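Local atomic coordinates of Two-component sensor histidine kinase (Nostoc sp., PDB entry 6OZB), a protein that binds phycoerythrobilin, a linear tetrapyrrole, in a GAF domain of a cyanobacterial phytochrome and probably senses light for two-component signalling. Residues V18-T23 with M186-L191; T49-M53 with R74-L78; K100-V105 with S151-F157. The protein carries 1 engineered substitution. All blocks are in the same frame, centred on the assembly; numbering follows the deposited sequence. Where two conformers were deposited one is given.

Going from the N terminus, helix 12-27 opens the widest loop, which contact 1 closes only when the last helix, 178-201, comes to lie beside it 163 residues later. Contacts 2 and 3 both fall within that span and follow one another in series. Contact 2 is the local one: the start of strand 51-57 meets the connection that runs on from strand 63-70. Contact 3 then pairs strand 102-106 with strand 150-158 near the middle of the same antiparallel sheet, its centre about 17 Å from that of contact 2. Contacts 1 and 3 touch through V188 and L191, which lay the terminal helix against P155 and I156; contact 2 stays separate from both.

Contact 1: residues V18-T23 with M186-L191; sequences VLRRIT and MIVDQL
V18 meets I187 where V18-T23 and M186-L191 run side by side, the axes of the two short segments 10.0 Å apart at closest approach and 9° from parallel. The CG1 branch of V18 makes the touch, 4.1 Å from CG1 of I187. L19 carries more of the interface and works with both of its methyls. CD1 lies 3.7 Å from CE of M186, whose chain bends at its last torsion and crosses the leucine at about a right angle. CD2 reaches in over the backbone of the partner helix instead, 3.7 Å from the carbonyl O of M186, and also packs on CG1 of I187 and CB of Q190.

One turn on, I22 slides along the aliphatic part of Q190 in the opposite direction, its CG2 3.6 Å from CG of the glutamine. Q190 offers that flank because CG stands anti to its backbone N (chi1 -174°) and the chain then bends at chi2. T23 ends the row and is modelled in two conformers. In one of them OG1 donates to L19 O at 3.0 Å, within its own helix, from above the carbonyl plane, while T23 N reaches the same oxygen from the other face; the place this gives the hydroxyl, beside the amide end of Q190, is therefore tentative.

Helix 32-47 joins the packing through T39, which touches I22, and through V43 and L46 against I187. Beyond them L166 of strand 161-170 meets I187 and V188, and V188 rests on A154 and I156, so helix 178-201 lies against the sheet, while helix 12-27 packs on helices 178-201 and 32-47.

Contact 2: residues T49-M53 with R74-L78; sequences TDRVM and RLPSL
R51 NH1 gives the shortest polar bond here, 2.8 Å to the carbonyl O of P76. The acceptor lies in the guanidinium plane, 2° out of it, although the N-H...O angle of 143° is far from straight. Two leucines sandwich the flat group. CD1 of L78 sits over its centre on one face, 3.6 Å from CZ of R51, while L75 covers the opposite face with CD1 over the centre and with CB 3.7 Å from R51 NH1. With both faces clasped and one edge bonded, the guanidinium has little freedom to turn. The arginine gets there by running out extended from the strand, CG anti to the backbone N (chi1 177°), and bending only at chi3. Its NH2 donates to H169 ND1, which ties the group to the neighbouring strand as well.

M53 lies two residues further along, crosses L78 at a slant and puts its sulfur on the same methyl, SD to L78 CD1 3.8 Å. L78 CD1 therefore bridges the arginine plane and the thioether. At the other end, D50 meets the aliphatic part of R74, with the carboxylate carbon CG of D50 3.7 Å from CG of R74. The charged ends do not pair: OD2 of D50 is 4.7 Å from NE of R74, and OD2 bonds to S171 OG instead. The opposite charges, near but not in contact, may still attract weakly.

D50 and R51 both stand opposite H169, which makes a classic beta bulge at the start of strand 51-57. M53 and L78 are part of the phycoerythrobilin pocket of the GAF domain, and both touch the chromophore.

Contact 3: residues K100-V105 with S151-F157; sequences KVRSIV and SVVAPIF. With PEB (phycoerythrobilin), chain F.
K100 crosses the ring of F157 obliquely at one end of an antiparallel strand pairing in the GAF-domain sheet, and S151 pairs with V105 at the other end of the two segments. Just after helix 90-99, the lysine brings CG and CD by CE1 and sets CE over the centre of one face, 3.9 Å from the ring centroid of F157 and 7° off the normal, a CH-pi contact. The chain, extended through chi3, folds at chi4 (22°) and so keeps K100 NZ over the face, 4.4 Å from the same centroid and 18° off the normal, a cation-pi interaction. A serine in place of F157 would probably leave the lysine chain without its aromatic platform and its ammonium free to swing. Between the two ends, P155 packs its CD 3.1 Å from V101 O.

The S151-V105 pair has two backbone bonds, V105 N to S151 O at 2.9 Å and a longer one, S151 N to V105 O, at 3.3 Å. S103 and V153 form the next hydrogen-bonded pair, while I104 and V152 between them are a non-hydrogen-bonded pair whose side chains point to the opposite face and meet helix 178-201 through V152.

S103, V105 and V153 turn to the phycoerythrobilin side and line its pocket around one propionate; CB of S103 comes to 3.3 Å of O1C of the bilin. The hydroxyl of S103 bonds to Q114. S151 reaches the same carboxylate through water: its OG donates at 2.9 Å to a water that also donates to S103 O and, at 2.6 Å, to phycoerythrobilin O2C.

Contact 1: residues V18-T23 with M186-L191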
loop_
_atom_site.group_PDB
_atom_site.type_symbol
_atom_site.label_atom_id
_atom_site.label_comp_id
_atom_site.label_asym_id
_atom_site.label_seq_id
_atom_site.Cartn_x
_atom_site.Cartn_y
_atom_site.Cartn_z
ATOM N N VAL C 18 -22.264 -5.543 -21.988
ATOM C CA VAL C 18 -23.014 -4.726 -21.037
ATOM C C VAL C 18 -23.207 -3.299 -21.552
ATOM O O VAL C 18 -24.284 -2.713 -21.422
ATOM C CB VAL C 18 -22.317 -4.680 -19.660
ATOM C CG1 VAL C 18 -22.960 -3.638 -18.759
ATOM C CG2 VAL C 18 -22.380 -6.045 -18.996
ATOM N N LEU C 19 -22.159 -2.734 -22.125
ATOM C CA LEU C 19 -22.248 -1.373 -22.644
ATOM C C LEU C 19 -23.228 -1.300 -23.800
ATOM O O LEU C 19 -23.994 -0.351 -23.897
ATOM C CB LEU C 19 -20.883 -0.909 -23.134
ATOM C CG LEU C 19 -19.778 -0.654 -22.090
ATOM C CD1 LEU C 19 -18.832 0.370 -22.661
ATOM C CD2 LEU C 19 -20.245 -0.247 -20.734
ATOM N N ARG C 20 -23.185 -2.303 -24.683
ATOM C CA ARG C 20 -24.077 -2.357 -25.832
ATOM C C ARG C 20 -25.507 -2.476 -25.380
ATOM O O ARG C 20 -26.389 -1.897 -25.981
ATOM C CB ARG C 20 -23.721 -3.517 -26.758
ATOM C CG ARG C 20 -22.446 -3.296 -27.593
ATOM C CD ARG C 20 -22.329 -4.287 -28.710
ATOM N NE ARG C 20 -22.222 -5.663 -28.236
ATOM C CZ ARG C 20 -21.093 -6.323 -27.984
ATOM N NH1 ARG C 20 -19.915 -5.751 -28.153
ATOM N NH2 ARG C 20 -21.148 -7.585 -27.570
ATOM N N ARG C 21 -25.738 -3.228 -24.305
ATOM C CA ARG C 21 -27.099 -3.429 -23.850
ATOM C C ARG C 21 -27.649 -2.124 -23.238
ATOM O O ARG C 21 -28.822 -1.821 -23.381
ATOM C CB ARG C 21 -27.145 -4.587 -22.867
ATOM C CG ARG C 21 -26.965 -5.956 -23.536
ATOM C CD ARG C 21 -26.916 -7.068 -22.459
ATOM N NE ARG C 21 -26.643 -8.384 -23.037
ATOM C CZ ARG C 21 -27.547 -9.115 -23.695
ATOM N NH1 ARG C 21 -28.781 -8.661 -23.867
ATOM N NH2 ARG C 21 -27.215 -10.303 -24.193
ATOM N N ILE C 22 -26.812 -1.328 -22.581
ATOM C CA ILE C 22 -27.265 -0.024 -22.097
ATOM C C ILE C 22 -27.610 0.874 -23.265
ATOM O O ILE C 22 -28.639 1.526 -23.264
ATOM C CB ILE C 22 -26.202 0.701 -21.208
ATOM C CG1 ILE C 22 -25.914 -0.098 -19.950
ATOM C CG2 ILE C 22 -26.690 2.085 -20.809
ATOM C CD1 ILE C 22 -24.666 0.403 -19.198
ATOM N N THR C 23 -26.745 0.879 -24.263
ATOM C CA THR C 23 -26.935 1.722 -25.413
ATOM C C THR C 23 -28.248 1.367 -26.127
ATOM O O THR C 23 -28.975 2.248 -26.560
ATOM C CB THR C 23 -25.746 1.608 -26.358
ATOM O OG1 THR C 23 -24.561 2.052 -25.676
ATOM C CG2 THR C 23 -25.960 2.437 -27.568
ATOM N N MET C 186 -16.112 2.094 -17.371
ATOM C CA MET C 186 -16.816 2.181 -18.647
ATOM C C MET C 186 -18.330 2.135 -18.415
ATOM O O MET C 186 -19.089 2.811 -19.095
ATOM C CB MET C 186 -16.364 1.076 -19.599
ATOM C CG MET C 186 -14.902 1.119 -19.949
ATOM S SD MET C 186 -14.554 0.088 -21.379
ATOM C CE MET C 186 -15.814 -1.190 -21.252
ATOM N N ILE C 187 -18.761 1.318 -17.469
ATOM C CA ILE C 187 -20.175 1.236 -17.138
ATOM C C ILE C 187 -20.710 2.552 -16.568
ATOM O O ILE C 187 -21.784 3.017 -16.976
ATOM C CB ILE C 187 -20.452 0.095 -16.138
ATOM C CG1 ILE C 187 -20.228 -1.241 -16.864
ATOM C CG2 ILE C 187 -21.849 0.177 -15.582
ATOM C CD1 ILE C 187 -19.946 -2.435 -15.914
ATOM N N VAL C 188 -19.991 3.176 -15.635
ATOM C CA VAL C 188 -20.485 4.464 -15.146
ATOM C C VAL C 188 -20.381 5.544 -16.223
ATOM O O VAL C 188 -21.235 6.426 -16.259
ATOM C CB VAL C 188 -19.785 4.930 -13.826
ATOM C CG1 VAL C 188 -20.006 3.874 -12.733
ATOM C CG2 VAL C 188 -18.319 5.220 -13.985
ATOM N N ASP C 189 -19.394 5.477 -17.128
ATOM C CA ASP C 189 -19.317 6.424 -18.253
ATOM C C ASP C 189 -20.529 6.266 -19.180
ATOM O O ASP C 189 -21.093 7.250 -19.662
ATOM C CB ASP C 189 -18.051 6.222 -19.068
ATOM C CG ASP C 189 -16.787 6.705 -18.342
ATOM O OD1 ASP C 189 -16.906 7.388 -17.295
ATOM O OD2 ASP C 189 -15.677 6.373 -18.819
ATOM N N GLN C 190 -20.939 5.021 -19.417
ATOM C CA GLN C 190 -22.095 4.753 -20.276
ATOM C C GLN C 190 -23.398 5.172 -19.594
ATOM O O GLN C 190 -24.304 5.678 -20.246
ATOM C CB GLN C 190 -22.148 3.266 -20.666
ATOM C CG GLN C 190 -23.256 2.921 -21.710
ATOM C CD GLN C 190 -23.037 3.618 -23.052
ATOM O OE1 GLN C 190 -22.200 3.216 -23.857
ATOM N NE2 GLN C 190 -23.773 4.700 -23.279
ATOM N N LEU C 191 -23.507 4.976 -18.285
ATOM C CA LEU C 191 -24.693 5.448 -17.571
ATOM C C LEU C 191 -24.780 6.966 -17.583
ATOM O O LEU C 191 -25.861 7.544 -17.716
ATOM C CB LEU C 191 -24.694 4.943 -16.118
ATOM C CG LEU C 191 -25.037 3.482 -15.865
ATOM C CD1 LEU C 191 -24.792 3.159 -14.391
ATOM C CD2 LEU C 191 -26.510 3.223 -16.242
#

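Contact 2: residues T49-M53 with R74-L78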
loop_
_atom_site.group_PDB
_atom_site.type_symbol
_atom_site.label_atom_id
_atom_site.label_comp_id
_atom_site.label_asym_id
_atom_site.label_seq_id
_atom_site.Cartn_x
_atom_site.Cartn_y
_atom_site.Cartn_z
ATOM N N THR C 49 -20.539 -10.528 -8.062
ATOM C CA THR C 49 -20.594 -10.238 -6.641
ATOM C C THR C 49 -22.009 -10.396 -6.092
ATOM O O THR C 49 -22.982 -10.442 -6.861
ATOM C CB THR C 49 -20.113 -8.832 -6.401
ATOM O OG1 THR C 49 -20.814 -7.979 -7.302
ATOM C CG2 THR C 49 -18.619 -8.739 -6.651
ATOM N N ASP C 50 -22.135 -10.432 -4.768
ATOM C CA ASP C 50 -23.415 -10.758 -4.143
ATOM C C ASP C 50 -24.463 -9.668 -4.272
ATOM O O ASP C 50 -25.634 -9.980 -4.277
ATOM C CB ASP C 50 -23.243 -11.057 -2.661
ATOM C CG ASP C 50 -22.455 -12.334 -2.378
ATOM O OD1 ASP C 50 -22.556 -13.323 -3.146
ATOM O OD2 ASP C 50 -21.740 -12.335 -1.335
ATOM N N ARG C 51 -24.042 -8.399 -4.325
ATOM C CA ARG C 51 -24.989 -7.272 -4.332
ATOM C C ARG C 51 -24.368 -6.100 -5.067
ATOM O O ARG C 51 -23.283 -5.649 -4.704
ATOM C CB ARG C 51 -25.376 -6.881 -2.890
ATOM C CG ARG C 51 -26.316 -5.655 -2.748
ATOM C CD ARG C 51 -26.888 -5.505 -1.327
ATOM N NE ARG C 51 -25.859 -5.143 -0.349
ATOM C CZ ARG C 51 -25.989 -5.247 0.968
ATOM N NH1 ARG C 51 -27.107 -5.713 1.515
ATOM N NH2 ARG C 51 -24.974 -4.904 1.750
ATOM N N VAL C 52 -25.042 -5.647 -6.130
ATOM C CA VAL C 52 -24.643 -4.450 -6.871
ATOM C C VAL C 52 -25.797 -3.475 -6.779
ATOM O O VAL C 52 -26.949 -3.868 -6.915
ATOM C CB VAL C 52 -24.300 -4.759 -8.326
ATOM C CG1 VAL C 52 -24.070 -3.495 -9.141
ATOM C CG2 VAL C 52 -23.059 -5.635 -8.366
ATOM N N MET C 53 -25.479 -2.214 -6.505
ATOM C CA MET C 53 -26.490 -1.165 -6.324
ATOM C C MET C 53 -26.102 0.088 -7.069
ATOM O O MET C 53 -24.919 0.351 -7.268
ATOM C CB MET C 53 -26.653 -0.840 -4.854
ATOM C CG MET C 53 -27.018 -2.032 -4.014
ATOM S SD MET C 53 -26.965 -1.613 -2.274
ATOM C CE MET C 53 -25.228 -1.339 -2.084
ATOM N N ARG C 74 -28.477 -13.427 -1.116
ATOM C CA ARG C 74 -27.370 -13.721 -0.218
ATOM C C ARG C 74 -27.207 -12.645 0.832
ATOM O O ARG C 74 -26.831 -12.948 1.965
ATOM C CB ARG C 74 -26.046 -13.829 -0.984
ATOM C CG ARG C 74 -24.813 -13.958 -0.080
ATOM C CD ARG C 74 -24.771 -15.300 0.687
ATOM N NE ARG C 74 -23.630 -15.397 1.613
ATOM C CZ ARG C 74 -23.576 -14.850 2.826
ATOM N NH1 ARG C 74 -24.602 -14.152 3.299
ATOM N NH2 ARG C 74 -22.492 -15.002 3.571
ATOM N N LEU C 75 -27.572 -11.416 0.479
ATOM C CA LEU C 75 -27.567 -10.304 1.429
ATOM C C LEU C 75 -28.920 -9.629 1.366
ATOM O O LEU C 75 -29.622 -9.772 0.373
ATOM C CB LEU C 75 -26.458 -9.316 1.094
ATOM C CG LEU C 75 -25.036 -9.792 1.418
ATOM C CD1 LEU C 75 -24.023 -8.753 0.898
ATOM C CD2 LEU C 75 -24.828 -10.034 2.896
ATOM N N PRO C 76 -29.320 -8.933 2.435
ATOM C CA PRO C 76 -30.628 -8.281 2.412
ATOM C C PRO C 76 -30.711 -7.174 1.393
ATOM O O PRO C 76 -29.716 -6.595 0.977
ATOM C CB PRO C 76 -30.765 -7.696 3.828
ATOM C CG PRO C 76 -29.771 -8.393 4.637
ATOM C CD PRO C 76 -28.652 -8.777 3.739
ATOM N N SER C 77 -31.940 -6.857 1.032
ATOM C CA SER C 77 -32.197 -5.819 0.050
ATOM C C SER C 77 -32.150 -4.435 0.679
ATOM O O SER C 77 -32.736 -4.200 1.755
ATOM C CB SER C 77 -33.551 -6.036 -0.601
ATOM O OG SER C 77 -33.854 -4.923 -1.425
ATOM N N LEU C 78 -31.414 -3.538 0.035
ATOM C CA LEU C 78 -31.313 -2.157 0.499
ATOM C C LEU C 78 -32.076 -1.223 -0.434
ATOM O O LEU C 78 -32.082 -0.016 -0.219
ATOM C CB LEU C 78 -29.845 -1.718 0.589
ATOM C CG LEU C 78 -28.916 -2.587 1.430
ATOM C CD1 LEU C 78 -27.501 -2.016 1.486
ATOM C CD2 LEU C 78 -29.456 -2.749 2.829
#

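Contact 3: residues K100-V105 with S151-F157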
loop_
_atom_site.group_PDB
_atom_site.type_symbol
_atom_site.label_atom_id
_atom_site.label_comp_id
_atom_site.label_asym_id
_atom_site.label_seq_id
_atom_site.Cartn_x
_atom_site.Cartn_y
_atom_site.Cartn_z
ATOM N N LYS C 100 -12.491 11.938 -8.841
ATOM C CA LYS C 100 -13.294 10.869 -9.386
ATOM C C LYS C 100 -12.721 9.510 -8.976
ATOM O O LYS C 100 -12.623 8.585 -9.778
ATOM C CB LYS C 100 -13.382 10.998 -10.913
ATOM C CG LYS C 100 -13.859 12.374 -11.352
ATOM C CD LYS C 100 -14.445 12.328 -12.752
ATOM C CE LYS C 100 -15.052 13.678 -13.175
ATOM N NZ LYS C 100 -14.496 14.829 -12.411
ATOM N N VAL C 101 -12.338 9.408 -7.713
ATOM C CA VAL C 101 -11.699 8.216 -7.211
ATOM C C VAL C 101 -12.615 6.971 -7.276
ATOM O O VAL C 101 -13.825 7.061 -7.042
ATOM C CB VAL C 101 -11.219 8.464 -5.755
ATOM C CG1 VAL C 101 -12.374 8.363 -4.772
ATOM C CG2 VAL C 101 -10.145 7.500 -5.388
ATOM N N ARG C 102 -12.015 5.831 -7.619
ATOM C CA ARG C 102 -12.625 4.511 -7.499
ATOM C C ARG C 102 -11.983 3.882 -6.277
ATOM O O ARG C 102 -10.782 4.025 -6.086
ATOM C CB ARG C 102 -12.402 3.674 -8.752
ATOM C CG ARG C 102 -13.051 4.268 -10.037
ATOM C CD ARG C 102 -12.211 5.347 -10.682
ATOM N NE ARG C 102 -10.866 4.893 -11.012
ATOM C CZ ARG C 102 -10.533 4.248 -12.127
ATOM N NH1 ARG C 102 -11.451 3.928 -13.039
ATOM N NH2 ARG C 102 -9.285 3.882 -12.306
ATOM N N SER C 103 -12.775 3.212 -5.443
ATOM C CA SER C 103 -12.285 2.716 -4.157
ATOM C C SER C 103 -12.592 1.250 -3.949
ATOM O O SER C 103 -13.713 0.827 -4.182
ATOM C CB SER C 103 -12.915 3.492 -3.014
ATOM O OG SER C 103 -12.602 4.868 -3.041
ATOM N N ILE C 104 -11.581 0.501 -3.497
ATOM C CA ILE C 104 -11.691 -0.907 -3.146
ATOM C C ILE C 104 -11.401 -1.076 -1.657
ATOM O O ILE C 104 -10.283 -0.837 -1.248
ATOM C CB ILE C 104 -10.675 -1.762 -3.930
ATOM C CG1 ILE C 104 -10.866 -1.630 -5.446
ATOM C CG2 ILE C 104 -10.717 -3.210 -3.471
ATOM C CD1 ILE C 104 -9.607 -1.978 -6.252
ATOM N N VAL C 105 -12.383 -1.511 -0.863
ATOM C CA VAL C 105 -12.161 -1.774 0.557
ATOM C C VAL C 105 -12.004 -3.261 0.757
ATOM O O VAL C 105 -12.839 -4.041 0.329
ATOM C CB VAL C 105 -13.316 -1.233 1.450
ATOM C CG1 VAL C 105 -13.041 -1.507 2.902
ATOM C CG2 VAL C 105 -13.480 0.260 1.231
ATOM N N SER C 151 -15.905 -4.237 -0.772
ATOM C CA SER C 151 -16.719 -3.180 -1.364
ATOM C C SER C 151 -15.935 -2.521 -2.492
ATOM O O SER C 151 -14.736 -2.277 -2.351
ATOM C CB SER C 151 -17.096 -2.154 -0.315
ATOM O OG SER C 151 -17.790 -1.070 -0.886
ATOM N N VAL C 152 -16.602 -2.239 -3.609
ATOM C CA VAL C 152 -15.979 -1.505 -4.715
ATOM C C VAL C 152 -16.955 -0.437 -5.156
ATOM O O VAL C 152 -18.130 -0.746 -5.413
ATOM C CB VAL C 152 -15.627 -2.404 -5.915
ATOM C CG1 VAL C 152 -14.902 -1.593 -7.004
ATOM C CG2 VAL C 152 -14.752 -3.558 -5.501
ATOM N N VAL C 153 -16.482 0.808 -5.215
ATOM C CA VAL C 153 -17.337 1.954 -5.557
ATOM C C VAL C 153 -16.723 2.788 -6.669
ATOM O O VAL C 153 -15.552 3.111 -6.631
ATOM C CB VAL C 153 -17.557 2.834 -4.329
ATOM C CG1 VAL C 153 -18.321 4.097 -4.668
ATOM C CG2 VAL C 153 -18.315 2.034 -3.257
ATOM N N ALA C 154 -17.534 3.122 -7.669
ATOM C CA ALA C 154 -17.145 4.084 -8.692
ATOM C C ALA C 154 -18.231 5.152 -8.825
ATOM O O ALA C 154 -19.422 4.811 -8.896
ATOM C CB ALA C 154 -16.934 3.398 -10.022
ATOM N N PRO C 155 -17.839 6.424 -8.860
ATOM C CA PRO C 155 -18.811 7.513 -8.946
ATOM C C PRO C 155 -19.410 7.637 -10.324
ATOM O O PRO C 155 -18.750 7.339 -11.315
ATOM C CB PRO C 155 -17.991 8.754 -8.600
ATOM C CG PRO C 155 -16.622 8.413 -9.003
ATOM C CD PRO C 155 -16.461 6.943 -8.746
ATOM N N ILE C 156 -20.647 8.115 -10.350
ATOM C CA ILE C 156 -21.373 8.435 -11.572
ATOM C C ILE C 156 -21.548 9.944 -11.632
ATOM O O ILE C 156 -22.064 10.574 -10.680
ATOM C CB ILE C 156 -22.738 7.749 -11.584
ATOM C CG1 ILE C 156 -22.605 6.235 -11.395
ATOM C CG2 ILE C 156 -23.524 8.055 -12.855
ATOM C CD1 ILE C 156 -23.927 5.566 -11.023
ATOM N N PHE C 157 -21.160 10.538 -12.758
ATOM C CA PHE C 157 -21.268 11.981 -12.937
ATOM C C PHE C 157 -22.288 12.292 -14.015
ATOM O O PHE C 157 -22.539 11.483 -14.901
ATOM C CB PHE C 157 -19.919 12.602 -13.288
ATOM C CG PHE C 157 -18.979 12.699 -12.122
ATOM C CD1 PHE C 157 -18.199 11.631 -11.759
ATOM C CD2 PHE C 157 -18.904 13.852 -11.364
ATOM C CE1 PHE C 157 -17.363 11.711 -10.678
ATOM C CE2 PHE C 157 -18.054 13.935 -10.285
ATOM C CZ PHE C 157 -17.292 12.858 -9.939
HETATM C CHC PEB F . -21.060 4.864 2.195
HETATM N NC PEB F . -18.794 5.589 3.053
HETATM C C1C PEB F . -17.559 5.913 2.582
HETATM C C2C PEB F . -17.535 5.787 1.216
HETATM C C3C PEB F . -18.788 5.382 0.810
HETATM C C4C PEB F . -19.573 5.264 1.978
HETATM C CMC PEB F . -19.119 5.172 -0.656
HETATM C CAC PEB F . -16.259 6.079 0.356
HETATM C CBC PEB F . -15.252 4.947 0.478
HETATM C CGC PEB F . -15.693 3.813 -0.410
HETATM O O1C PEB F . -15.842 4.039 -1.645
HETATM O O2C PEB F . -15.900 2.656 0.063
HETATM N ND PEB F . -21.056 2.866 0.811
HETATM C C1D PEB F . -21.654 4.248 1.026
HETATM C C2D PEB F . -23.056 3.961 1.291
HETATM C C3D PEB F . -23.308 2.606 1.281
HETATM C C4D PEB F . -22.143 1.861 0.973
HETATM C CMD PEB F . -24.086 5.063 1.658
HETATM C CAD PEB F . -24.666 1.989 1.664
HETATM C CBD PEB F . -25.155 0.956 0.911
HETATM O OD PEB F . -22.020 0.651 0.851
HETATM N NA PEB F . -19.465 6.365 7.989
HETATM C C1A PEB F . -20.635 6.163 8.770
HETATM C C2A PEB F . -20.520 6.945 10.053
HETATM C C3A PEB F . -19.190 7.681 10.013
HETATM C C4A PEB F . -18.560 7.269 8.667
HETATM C CMA PEB F . -21.734 7.900 10.280
HETATM C CBA PEB F . -18.706 7.715 12.538
HETATM O OA PEB F . -21.579 5.476 8.418
HETATM C CHA PEB F . -17.304 7.652 8.301
HETATM C CAA PEB F . -18.175 7.404 11.126
HETATM N NB PEB F . -17.344 6.811 5.728
HETATM C C1B PEB F . -16.693 7.318 6.943
HETATM C C2B PEB F . -15.282 7.524 6.719
HETATM C C3B PEB F . -15.017 7.140 5.365
HETATM C C4B PEB F . -16.294 6.693 4.704
HETATM C CHB PEB F . -16.318 6.295 3.390
HETATM C CMB PEB F . -14.312 8.043 7.732
HETATM C CAB PEB F . -13.668 7.174 4.677
HETATM C CBB PEB F . -13.060 5.789 4.725
HETATM C CGB PEB F . -11.645 5.956 4.168
HETATM O O1B PEB F . -11.520 6.293 2.953
HETATM O O2B PEB F . -10.649 5.794 4.914
HETATM O O HOH W 1 -15.205 5.786 -5.259
HETATM O O HOH W 2 -15.606 0.681 -1.576
#